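Local coordinates for protein acetyl xylan esterase (Metagenome, PDB 6XYC) that removes acetyl and feruloyl groups from complex natural xylans, as a bifunctional gut-microbiota esterase of the alpha/beta hydrolase fold, at residues I42-G47 with A65-A70; S127-V132 with I212-K217; V136-S141 with T145-G150; V162-D167 with T280-K285. All coordinates share one frame; numbering follows the deposited sequence.

Interaction 1: I42-G47 with A65-A70; sequences IIIIYG and APLLKA
Leu-67 reaches from its helix to the strand 42-45 and lays one methyl against both Ile-42 and Ile-44. From the helix backbone its CB points at the strand but is still too far off to touch it. The next atom, CG, stands anti to the carbonyl carbon of Leu-67 (chi1 -66°) and carries the chain on toward the sheet; here it branches. CD1 does the work: it sits 3.6 Å from CG2 of Ile-44 and 3.7 Å from CG2 of Ile-42. It also comes within 4.1 Å of the CB of Ile-42. The second methyl, CD2, makes no close contact with either isoleucine. The two approaches differ, since Leu-67 crosses Ile-42 at about a right angle but slides past Ile-44 in the opposite direction.

This is the inner face of a beta-alpha-beta unit, strand 39-45, helix 56-69 and strand 73-77, with the helix lying over the parallel pair of strands as in alpha/beta hydrolases. Strand alternation explains which isoleucines take part: Ile-42 and Ile-44 face the helix, while Ile-43 points away and packs on Ile-115 of strand 114-120. Val-74 of strand 73-77 touches both Leu-67 and Ile-44, and Thr-276 of helix 269-284 adds to the packing around the leucine. Beyond the end of the strand the chain runs through Tyr-46 to Gly-47, which touches the bound 4-(2-aminoethyl)benzenesulfonyl fluoride; the side chain of Ile-44 itself lies about 14 Å from that inhibitor.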
loop_
_atom_site.group_PDB
_atom_site.type_symbol
_atom_site.label_atom_id
_atom_site.label_comp_id
_atom_site.label_asym_id
_atom_site.label_seq_id
_atom_site.Cartn_x
_atom_site.Cartn_y
_atom_site.Cartn_z
ATOM N N ILE A 42 -7.120 -8.687 3.225
ATOM C CA ILE A 42 -6.143 -7.967 2.414
ATOM C C ILE A 42 -6.633 -6.533 2.256
ATOM O O ILE A 42 -7.750 -6.308 1.769
ATOM C CB ILE A 42 -5.943 -8.604 1.029
ATOM C CG1 ILE A 42 -5.571 -10.085 1.158
ATOM C CG2 ILE A 42 -4.878 -7.835 0.244
ATOM C CD1 ILE A 42 -4.226 -10.341 1.795
ATOM N N ILE A 43 -5.802 -5.570 2.654
ATOM C CA ILE A 43 -6.078 -4.155 2.427
ATOM C C ILE A 43 -5.469 -3.755 1.091
ATOM O O ILE A 43 -4.304 -4.065 0.807
ATOM C CB ILE A 43 -5.518 -3.298 3.571
ATOM C CG1 ILE A 43 -6.301 -3.575 4.859
ATOM C CG2 ILE A 43 -5.588 -1.819 3.212
ATOM C CD1 ILE A 43 -5.648 -3.034 6.109
ATOM N N ILE A 44 -6.256 -3.083 0.252
ATOM C CA ILE A 44 -5.770 -2.677 -1.061
ATOM C C ILE A 44 -5.873 -1.166 -1.195
ATOM O O ILE A 44 -6.782 -0.528 -0.651
ATOM C CB ILE A 44 -6.530 -3.381 -2.207
ATOM C CG1 ILE A 44 -7.962 -2.862 -2.344
ATOM C CG2 ILE A 44 -6.552 -4.891 -1.985
ATOM C CD1 ILE A 44 -8.696 -3.426 -3.563
ATOM N N ILE A 45 -4.937 -0.592 -1.952
ATOM C CA ILE A 45 -4.797 0.860 -2.048
ATOM C C ILE A 45 -4.555 1.245 -3.502
ATOM O O ILE A 45 -3.603 0.763 -4.128
ATOM C CB ILE A 45 -3.646 1.396 -1.174
ATOM C CG1 ILE A 45 -3.709 0.815 0.241
ATOM C CG2 ILE A 45 -3.683 2.935 -1.146
ATOM C CD1 ILE A 45 -2.480 1.158 1.066
ATOM N N TYR A 46 -5.384 2.145 -4.020
ATOM C CA TYR A 46 -5.259 2.591 -5.401
ATOM C C TYR A 46 -3.972 3.385 -5.604
ATOM O O TYR A 46 -3.369 3.906 -4.658
ATOM C CB TYR A 46 -6.445 3.476 -5.789
ATOM C CG TYR A 46 -6.682 4.629 -4.831
ATOM C CD1 TYR A 46 -7.687 4.559 -3.872
ATOM C CD2 TYR A 46 -5.897 5.781 -4.864
ATOM C CE1 TYR A 46 -7.905 5.595 -2.984
ATOM C CE2 TYR A 46 -6.117 6.832 -3.981
ATOM C CZ TYR A 46 -7.119 6.727 -3.036
ATOM O OH TYR A 46 -7.346 7.756 -2.152
ATOM N N GLY A 47 -3.567 3.486 -6.865
ATOM C CA GLY A 47 -2.520 4.400 -7.279
ATOM C C GLY A 47 -3.101 5.660 -7.892
ATOM O O GLY A 47 -4.133 5.632 -8.562
ATOM N N ALA A 65 -11.238 -8.731 -7.412
ATOM C CA ALA A 65 -11.819 -10.030 -7.733
ATOM C C ALA A 65 -10.854 -11.183 -7.486
ATOM O O ALA A 65 -11.246 -12.146 -6.808
ATOM C CB ALA A 65 -12.316 -10.036 -9.183
ATOM N N PRO A 66 -9.613 -11.171 -7.992
ATOM C CA PRO A 66 -8.726 -12.322 -7.723
ATOM C C PRO A 66 -8.543 -12.597 -6.240
ATOM O O PRO A 66 -8.524 -13.763 -5.826
ATOM C CB PRO A 66 -7.408 -11.927 -8.406
ATOM C CG PRO A 66 -7.504 -10.430 -8.627
ATOM C CD PRO A 66 -8.962 -10.138 -8.815
ATOM N N LEU A 67 -8.417 -11.549 -5.426
ATOM C CA LEU A 67 -8.269 -11.738 -3.987
ATOM C C LEU A 67 -9.502 -12.398 -3.383
ATOM O O LEU A 67 -9.384 -13.301 -2.547
ATOM C CB LEU A 67 -7.998 -10.396 -3.312
ATOM C CG LEU A 67 -6.663 -9.750 -3.692
ATOM C CD1 LEU A 67 -6.510 -8.379 -3.030
ATOM C CD2 LEU A 67 -5.513 -10.659 -3.317
ATOM N N LEU A 68 -10.695 -11.963 -3.790
ATOM C CA LEU A 68 -11.915 -12.579 -3.278
ATOM C C LEU A 68 -12.011 -14.041 -3.696
ATOM O O LEU A 68 -12.348 -14.907 -2.880
ATOM C CB LEU A 68 -13.135 -11.791 -3.765
ATOM C CG LEU A 68 -13.278 -10.404 -3.132
ATOM C CD1 LEU A 68 -14.184 -9.507 -3.955
ATOM C CD2 LEU A 68 -13.788 -10.527 -1.693
ATOM N N LYS A 69 -11.712 -14.334 -4.961
ATOM C CA LYS A 69 -11.761 -15.714 -5.438
ATOM C C LYS A 69 -10.756 -16.595 -4.708
ATOM O O LYS A 69 -10.977 -17.802 -4.567
ATOM C CB LYS A 69 -11.505 -15.756 -6.947
ATOM C CG LYS A 69 -12.642 -15.213 -7.798
ATOM C CD LYS A 69 -12.165 -14.090 -8.715
ATOM C CE LYS A 69 -11.925 -14.572 -10.142
ATOM N NZ LYS A 69 -11.060 -13.634 -10.902
ATOM N N ALA A 70 -9.649 -16.015 -4.243
ATOM C CA ALA A 70 -8.659 -16.746 -3.462
ATOM C C ALA A 70 -9.094 -16.969 -2.021
ATOM O O ALA A 70 -8.418 -17.703 -1.291
ATOM C CB ALA A 70 -7.320 -16.000 -3.477
#

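Interaction 2: S127-V132 with I212-K217; sequences SAFAGV and INFVDK
Val-132 turns CG1 anti to its own carbonyl carbon (chi1 -60°), and Val-215 does the same with CG2, and this pair of rotations points one methyl of each valine at the other. The two methyls, Val-132 CG1 and Val-215 CG2, lie 4.0 Å apart. Val-132 uses its other branch as well, CG2 coming within 4.2 Å of the CB of Phe-214. Three residues earlier, on the helix, the Phe-129 ring leans over until its CZ is 4.2 Å from CE2 of Phe-214, the rings meeting obliquely.

Helix 122-131 starts at Ser-122, right after Ser-121, both of the inhibitor pocket, and the sequence there is consistent with the nucleophile elbow of an alpha/beta hydrolase. Its far end packs against the loop that leads from helix 203-208 into strand 222-227. Trp-87 meets the Phe-129 ring edge-to-face, and Tyr-245 of helix 236-248 touches both valines. On the loop side, the Phe-214 ring carries the CB of Asn-213 over the centre of one face, 3.7 Å above the plane, so its own neighbour in sequence backs the ring.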
loop_
_atom_site.group_PDB
_atom_site.type_symbol
_atom_site.label_atom_id
_atom_site.label_comp_id
_atom_site.label_asym_id
_atom_site.label_seq_id
_atom_site.Cartn_x
_atom_site.Cartn_y
_atom_site.Cartn_z
ATOM N N SER A 127 1.753 0.782 0.706
ATOM C CA SER A 127 1.798 -0.591 1.200
ATOM C C SER A 127 3.203 -0.954 1.667
ATOM O O SER A 127 3.389 -1.498 2.761
ATOM C CB SER A 127 1.329 -1.551 0.101
ATOM O OG SER A 127 -0.041 -1.351 -0.188
ATOM N N ALA A 128 4.212 -0.659 0.844
ATOM C CA ALA A 128 5.590 -0.913 1.249
ATOM C C ALA A 128 5.955 -0.101 2.483
ATOM O O ALA A 128 6.688 -0.584 3.358
ATOM C CB ALA A 128 6.546 -0.596 0.099
ATOM N N PHE A 129 5.454 1.134 2.579
ATOM C CA PHE A 129 5.806 1.951 3.735
ATOM C C PHE A 129 5.208 1.384 5.017
ATOM O O PHE A 129 5.850 1.424 6.072
ATOM C CB PHE A 129 5.357 3.396 3.538
ATOM C CG PHE A 129 6.311 4.397 4.127
ATOM C CD1 PHE A 129 6.462 4.496 5.502
ATOM C CD2 PHE A 129 7.072 5.212 3.310
ATOM C CE1 PHE A 129 7.343 5.405 6.050
ATOM C CE2 PHE A 129 7.957 6.129 3.852
ATOM C CZ PHE A 129 8.092 6.221 5.227
ATOM N N ALA A 130 3.980 0.859 4.953
ATOM C CA ALA A 130 3.421 0.167 6.110
ATOM C C ALA A 130 4.268 -1.045 6.476
ATOM O O ALA A 130 4.528 -1.302 7.659
ATOM C CB ALA A 130 1.976 -0.255 5.826
ATOM N N GLY A 131 4.728 -1.786 5.470
ATOM C CA GLY A 131 5.491 -3.001 5.679
ATOM C C GLY A 131 6.893 -2.790 6.200
ATOM O O GLY A 131 7.513 -3.763 6.646
ATOM N N VAL A 132 7.419 -1.566 6.140
ATOM C CA VAL A 132 8.717 -1.264 6.736
ATOM C C VAL A 132 8.587 -0.475 8.025
ATOM O O VAL A 132 9.607 -0.075 8.592
ATOM C CB VAL A 132 9.641 -0.516 5.756
ATOM C CG1 VAL A 132 9.899 -1.369 4.506
ATOM C CG2 VAL A 132 9.068 0.838 5.393
ATOM N N ILE A 212 12.295 2.529 1.001
ATOM C CA ILE A 212 13.512 1.768 0.755
ATOM C C ILE A 212 14.539 2.026 1.847
ATOM O O ILE A 212 15.404 1.180 2.113
ATOM C CB ILE A 212 14.070 2.126 -0.648
ATOM C CG1 ILE A 212 15.110 1.102 -1.094
ATOM C CG2 ILE A 212 14.649 3.538 -0.650
ATOM C CD1 ILE A 212 15.483 1.233 -2.563
ATOM N N ASN A 213 14.446 3.172 2.517
ATOM C CA ASN A 213 15.451 3.542 3.499
ATOM C C ASN A 213 15.306 2.828 4.839
ATOM O O ASN A 213 16.226 2.907 5.659
ATOM C CB ASN A 213 15.406 5.050 3.764
ATOM C CG ASN A 213 15.906 5.866 2.597
ATOM O OD1 ASN A 213 15.220 6.769 2.124
ATOM N ND2 ASN A 213 17.111 5.556 2.123
ATOM N N PHE A 214 14.196 2.137 5.087
ATOM C CA PHE A 214 13.889 1.625 6.415
ATOM C C PHE A 214 13.694 0.117 6.437
ATOM O O PHE A 214 13.197 -0.423 7.431
ATOM C CB PHE A 214 12.668 2.376 6.931
ATOM C CG PHE A 214 12.782 3.868 6.762
ATOM C CD1 PHE A 214 13.605 4.603 7.599
ATOM C CD2 PHE A 214 12.100 4.528 5.750
ATOM C CE1 PHE A 214 13.724 5.968 7.448
ATOM C CE2 PHE A 214 12.214 5.897 5.592
ATOM C CZ PHE A 214 13.031 6.618 6.443
ATOM N N VAL A 215 14.135 -0.579 5.392
ATOM C CA VAL A 215 14.012 -2.029 5.325
ATOM C C VAL A 215 14.906 -2.662 6.383
ATOM O O VAL A 215 16.076 -2.288 6.540
ATOM C CB VAL A 215 14.375 -2.522 3.919
ATOM C CG1 VAL A 215 14.179 -4.020 3.816
ATOM C CG2 VAL A 215 13.540 -1.789 2.881
ATOM N N ASP A 216 14.358 -3.635 7.110
ATOM C CA ASP A 216 15.078 -4.329 8.167
ATOM C C ASP A 216 14.841 -5.825 8.021
ATOM O O ASP A 216 13.820 -6.255 7.475
ATOM C CB ASP A 216 14.627 -3.859 9.556
ATOM C CG ASP A 216 15.368 -4.557 10.679
ATOM O OD1 ASP A 216 15.125 -5.763 10.894
ATOM O OD2 ASP A 216 16.195 -3.904 11.349
ATOM N N LYS A 217 15.794 -6.616 8.523
ATOM C CA LYS A 217 15.694 -8.070 8.433
ATOM C C LYS A 217 14.359 -8.590 8.954
ATOM O O LYS A 217 13.875 -9.629 8.492
ATOM C CB LYS A 217 16.872 -8.690 9.201
ATOM C CG LYS A 217 16.577 -9.985 9.922
ATOM C CD LYS A 217 17.705 -10.332 10.903
ATOM C CE LYS A 217 17.580 -9.557 12.207
ATOM N NZ LYS A 217 16.656 -10.219 13.167
#

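Interaction 3: V136-S141 with T145-G150; sequences VKTLTS and TVDIEG
The carboxylate of Asp-147 is gripped at OD1 from both faces. Lys-137 NZ comes from one, on the syn side and 23° out of the plane, 3.0 Å from OD1 in a salt bridge with a weak second bond to OD2. From the other face, well above the plane, the backbone N of Gly-150 bonds OD1 at 2.9 Å, an Asx motif. The carbonyl O of Lys-137 is also shared, taking the N-H groups of Ile-148 (2.9 Å) and Glu-149 (3.1 Å) from a single face.

These bonds close the open end of a beta hairpin, strands 138-141 and 144-147. Leu-139 and Val-146 are its hydrogen-bonded pair; Leu-139 CD1 also packs 3.9 Å from Ile-148 CG1. On the other face the hydroxyls of Thr-140 and Thr-145 bond each other, OG1 to OG1, at 2.8 Å. A water can bridge Val-136 O and Glu-149 OE1, though other acceptors compete; this carboxylate also reaches Ser-160 and Arg-99. Replacing Asp-147 by an alanine would probably leave Lys-137 without its salt-bridge partner and the Gly-150 N-H without its acceptor. The hairpin thus has one greasy face, turned to Phe-129 and Phe-214, and one polar face of threonines and the ion pair.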
loop_
_atom_site.group_PDB
_atom_site.type_symbol
_atom_site.label_atom_id
_atom_site.label_comp_id
_atom_site.label_asym_id
_atom_site.label_seq_id
_atom_site.Cartn_x
_atom_site.Cartn_y
_atom_site.Cartn_z
ATOM N N VAL A 136 6.565 1.017 14.369
ATOM C CA VAL A 136 7.350 2.246 14.316
ATOM C C VAL A 136 6.406 3.431 14.470
ATOM O O VAL A 136 5.444 3.568 13.704
ATOM C CB VAL A 136 8.148 2.344 13.003
ATOM C CG1 VAL A 136 8.735 3.746 12.839
ATOM C CG2 VAL A 136 9.236 1.280 12.964
ATOM N N LYS A 137 6.684 4.289 15.455
ATOM C CA LYS A 137 5.844 5.453 15.706
ATOM C C LYS A 137 6.290 6.667 14.904
ATOM O O LYS A 137 5.461 7.361 14.308
ATOM C CB LYS A 137 5.839 5.792 17.204
ATOM C CG LYS A 137 4.465 6.137 17.773
ATOM C CD LYS A 137 3.933 7.447 17.221
ATOM C CE LYS A 137 2.477 7.660 17.614
ATOM N NZ LYS A 137 1.965 9.019 17.255
ATOM N N THR A 138 7.590 6.939 14.878
ATOM C CA THR A 138 8.117 8.113 14.203
ATOM C C THR A 138 9.395 7.742 13.468
ATOM O O THR A 138 10.048 6.742 13.775
ATOM C CB THR A 138 8.398 9.260 15.188
ATOM O OG1 THR A 138 9.495 8.909 16.040
ATOM C CG2 THR A 138 7.171 9.548 16.042
ATOM N N LEU A 139 9.742 8.571 12.484
ATOM C CA LEU A 139 10.992 8.456 11.750
ATOM C C LEU A 139 11.636 9.831 11.688
ATOM O O LEU A 139 10.942 10.846 11.588
ATOM C CB LEU A 139 10.754 7.906 10.346
ATOM C CG LEU A 139 10.392 6.424 10.288
ATOM C CD1 LEU A 139 9.987 6.039 8.878
ATOM C CD2 LEU A 139 11.542 5.545 10.781
ATOM N N THR A 140 12.962 9.862 11.769
ATOM C CA THR A 140 13.699 11.116 11.788
ATOM C C THR A 140 14.821 11.077 10.765
ATOM O O THR A 140 15.501 10.058 10.617
ATOM C CB THR A 140 14.282 11.396 13.182
ATOM O OG1 THR A 140 13.222 11.518 14.140
ATOM C CG2 THR A 140 15.109 12.674 13.162
ATOM N N SER A 141 14.998 12.190 10.057
ATOM C CA SER A 141 16.153 12.398 9.191
ATOM C C SER A 141 16.631 13.822 9.418
ATOM O O SER A 141 15.869 14.770 9.204
ATOM C CB SER A 141 15.805 12.172 7.720
ATOM O OG SER A 141 16.982 12.199 6.933
ATOM N N THR A 145 11.374 15.283 11.743
ATOM C CA THR A 145 10.749 14.098 12.314
ATOM C C THR A 145 9.300 14.044 11.857
ATOM O O THR A 145 8.562 15.023 12.011
ATOM C CB THR A 145 10.807 14.101 13.846
ATOM O OG1 THR A 145 12.172 14.103 14.284
ATOM C CG2 THR A 145 10.093 12.867 14.404
ATOM N N VAL A 146 8.891 12.902 11.308
ATOM C CA VAL A 146 7.516 12.693 10.868
ATOM C C VAL A 146 6.869 11.609 11.718
ATOM O O VAL A 146 7.498 10.595 12.046
ATOM C CB VAL A 146 7.427 12.330 9.368
ATOM C CG1 VAL A 146 7.884 13.499 8.509
ATOM C CG2 VAL A 146 8.231 11.076 9.074
ATOM N N ASP A 147 5.603 11.829 12.059
ATOM C CA ASP A 147 4.817 10.894 12.854
ATOM C C ASP A 147 4.141 9.910 11.904
ATOM O O ASP A 147 3.201 10.270 11.189
ATOM C CB ASP A 147 3.793 11.662 13.690
ATOM C CG ASP A 147 2.944 10.765 14.559
ATOM O OD1 ASP A 147 3.147 9.533 14.541
ATOM O OD2 ASP A 147 2.067 11.300 15.268
ATOM N N ILE A 148 4.623 8.668 11.896
ATOM C CA ILE A 148 4.127 7.661 10.964
ATOM C C ILE A 148 2.840 7.031 11.484
ATOM O O ILE A 148 1.836 6.958 10.769
ATOM C CB ILE A 148 5.215 6.598 10.714
ATOM C CG1 ILE A 148 6.421 7.223 10.006
ATOM C CG2 ILE A 148 4.654 5.428 9.920
ATOM C CD1 ILE A 148 6.100 7.928 8.718
ATOM N N GLU A 149 2.853 6.565 12.736
ATOM C CA GLU A 149 1.676 5.917 13.307
ATOM C C GLU A 149 0.483 6.864 13.341
ATOM O O GLU A 149 -0.635 6.479 12.982
ATOM C CB GLU A 149 1.999 5.408 14.711
ATOM C CG GLU A 149 0.813 4.848 15.470
ATOM C CD GLU A 149 0.372 3.492 14.946
ATOM O OE1 GLU A 149 1.068 2.936 14.071
ATOM O OE2 GLU A 149 -0.666 2.982 15.428
ATOM N N GLY A 150 0.693 8.099 13.784
ATOM C CA GLY A 150 -0.386 9.063 13.870
ATOM C C GLY A 150 -1.341 8.769 15.014
ATOM O O GLY A 150 -1.208 7.801 15.769
HETATM O O HOH W 1 3.356 2.120 12.876
#

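Interaction 4: V162-D167 with T280-K285; sequences VDAVVD and TEQSTK
Ala-164 and Gln-282 make the apolar part of this contact. The alanine CB lies 3.9 Å from the CG of Gln-282 and just as far from the glutamine CB, so the strand's methyl rests against the first two carbons of the longer side chain. Gln-282 sets out toward the strand with CG anti to its carbonyl carbon, then folds at chi2 (-71°), and the bend brings the amide oxygen back over the alanine, OE1 to CB 4.1 Å.

The polar link goes through a water. Two acceptors, Asp-163 O and Gln-282 OE1, face each other too far apart and without a proton to share; the water gives one to each, at 2.8 Å to Asp-163 O and 2.6 Å to Gln-282 OE1. The other end of the amide is tied as well, NE2 donating to Asp-221, so both ends of the group are held and its rotation is probably fixed.

Close to the C terminus, Glu-281 O accepts both the hydroxyl of Thr-284, OG1 to O at 2.9 Å, and the backbone N of Lys-285.

Strand 164-168 runs parallel between strands 114-120 and 222-227, and helix 269-284 lies over it. One turn before Gln-282, Phe-278 and Phe-279 press on Ala-164 and Val-166, while Phe-114 of the adjoining strand touches Gln-282 and Asp-163.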
loop_
_atom_site.group_PDB
_atom_site.type_symbol
_atom_site.label_atom_id
_atom_site.label_comp_id
_atom_site.label_asym_id
_atom_site.label_seq_id
_atom_site.Cartn_x
_atom_site.Cartn_y
_atom_site.Cartn_z
ATOM N N VAL A 162 1.180 -4.983 9.517
ATOM C CA VAL A 162 0.744 -5.799 8.394
ATOM C C VAL A 162 1.625 -7.037 8.335
ATOM O O VAL A 162 2.786 -7.012 8.752
ATOM C CB VAL A 162 0.792 -5.029 7.053
ATOM C CG1 VAL A 162 -0.269 -3.933 7.023
ATOM C CG2 VAL A 162 2.178 -4.453 6.820
ATOM N N ASP A 163 1.074 -8.122 7.786
ATOM C CA ASP A 163 1.746 -9.416 7.825
ATOM C C ASP A 163 2.460 -9.779 6.530
ATOM O O ASP A 163 3.324 -10.667 6.546
ATOM C CB ASP A 163 0.750 -10.530 8.159
ATOM C CG ASP A 163 0.161 -10.386 9.542
ATOM O OD1 ASP A 163 -1.068 -10.224 9.651
ATOM O OD2 ASP A 163 0.927 -10.435 10.523
ATOM N N ALA A 164 2.126 -9.118 5.422
ATOM C CA ALA A 164 2.732 -9.392 4.126
ATOM C C ALA A 164 2.374 -8.244 3.198
ATOM O O ALA A 164 1.354 -7.571 3.391
ATOM C CB ALA A 164 2.251 -10.728 3.548
ATOM N N VAL A 165 3.218 -8.019 2.197
ATOM C CA VAL A 165 3.071 -6.878 1.304
ATOM C C VAL A 165 3.213 -7.353 -0.132
ATOM O O VAL A 165 4.096 -8.157 -0.444
ATOM C CB VAL A 165 4.113 -5.781 1.602
ATOM C CG1 VAL A 165 3.980 -4.632 0.598
ATOM C CG2 VAL A 165 3.986 -5.281 3.035
ATOM N N VAL A 166 2.348 -6.852 -1.010
ATOM C CA VAL A 166 2.528 -6.981 -2.455
ATOM C C VAL A 166 2.588 -5.576 -3.037
ATOM O O VAL A 166 1.627 -4.801 -2.917
ATOM C CB VAL A 166 1.413 -7.805 -3.114
ATOM C CG1 VAL A 166 1.579 -7.781 -4.629
ATOM C CG2 VAL A 166 1.445 -9.231 -2.601
ATOM N N ASP A 167 3.718 -5.251 -3.662
ATOM C CA ASP A 167 4.013 -3.912 -4.163
ATOM C C ASP A 167 3.958 -3.963 -5.685
ATOM O O ASP A 167 4.844 -4.541 -6.330
ATOM C CB ASP A 167 5.376 -3.455 -3.649
ATOM C CG ASP A 167 5.974 -2.331 -4.456
ATOM O OD1 ASP A 167 5.231 -1.581 -5.120
ATOM O OD2 ASP A 167 7.216 -2.188 -4.416
ATOM N N THR A 280 -1.563 -16.388 -0.069
ATOM C CA THR A 280 -2.016 -17.667 0.472
ATOM C C THR A 280 -0.884 -18.370 1.210
ATOM O O THR A 280 -1.070 -18.875 2.321
ATOM C CB THR A 280 -2.567 -18.569 -0.635
ATOM O OG1 THR A 280 -3.744 -17.981 -1.204
ATOM C CG2 THR A 280 -2.902 -19.956 -0.068
ATOM N N GLU A 281 0.304 -18.402 0.601
ATOM C CA GLU A 281 1.464 -18.993 1.265
ATOM C C GLU A 281 1.784 -18.257 2.561
ATOM O O GLU A 281 2.075 -18.886 3.584
ATOM C CB GLU A 281 2.673 -18.983 0.327
ATOM C CG GLU A 281 2.464 -19.740 -0.975
ATOM C CD GLU A 281 3.362 -19.254 -2.099
ATOM O OE1 GLU A 281 3.368 -19.899 -3.167
ATOM O OE2 GLU A 281 4.060 -18.232 -1.924
ATOM N N GLN A 282 1.728 -16.924 2.539
ATOM C CA GLN A 282 2.000 -16.150 3.744
ATOM C C GLN A 282 0.927 -16.380 4.802
ATOM O O GLN A 282 1.223 -16.410 6.001
ATOM C CB GLN A 282 2.094 -14.663 3.400
ATOM C CG GLN A 282 3.273 -14.300 2.518
ATOM C CD GLN A 282 4.597 -14.395 3.251
ATOM O OE1 GLN A 282 4.742 -13.886 4.363
ATOM N NE2 GLN A 282 5.572 -15.049 2.630
ATOM N N SER A 283 -0.323 -16.551 4.377
ATOM C CA SER A 283 -1.421 -16.714 5.321
ATOM C C SER A 283 -1.242 -17.939 6.208
ATOM O O SER A 283 -1.834 -18.000 7.291
ATOM C CB SER A 283 -2.744 -16.806 4.567
ATOM O OG SER A 283 -2.681 -17.790 3.550
ATOM N N THR A 284 -0.430 -18.901 5.777
ATOM C CA THR A 284 -0.243 -20.157 6.491
ATOM C C THR A 284 1.045 -20.190 7.297
ATOM O O THR A 284 1.056 -20.708 8.418
ATOM C CB THR A 284 -0.244 -21.326 5.503
ATOM O OG1 THR A 284 0.954 -21.282 4.714
ATOM C CG2 THR A 284 -1.460 -21.261 4.588
ATOM N N LYS A 285 2.130 -19.652 6.747
ATOM C CA LYS A 285 3.422 -19.642 7.424
ATOM C C LYS A 285 3.299 -19.202 8.878
ATOM O O LYS A 285 2.665 -18.191 9.182
ATOM C CB LYS A 285 4.397 -18.718 6.685
ATOM C CG LYS A 285 5.332 -19.423 5.706
ATOM C CD LYS A 285 6.021 -18.434 4.766
ATOM C CE LYS A 285 5.914 -18.897 3.321
ATOM N NZ LYS A 285 6.794 -18.136 2.392
HETATM O O HOH W 2 5.593 -12.165 6.097
#

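Overall arrangement
From the N terminus, interaction 1 closes first, a short loop in which helix 56-69 folds back onto strand 39-45. Helix 122-131 then opens interaction 2, whose partner comes 80 residues later; within that span the hairpin of interaction 3 closes locally and packs on interaction 2 through Leu-139 and Ile-148 against Phe-129. Interaction 4 also opens within the span but ends on the C-terminal helix, so interactions 2 and 4 cross, and they touch where Gly-131 meets Val-162 and Val-165. Interactions 1 and 4 reach the same central sheet without touching. Ile-45 against Ser-127 connects interactions 1 and 2, which lie on opposite sides of the chain's centre.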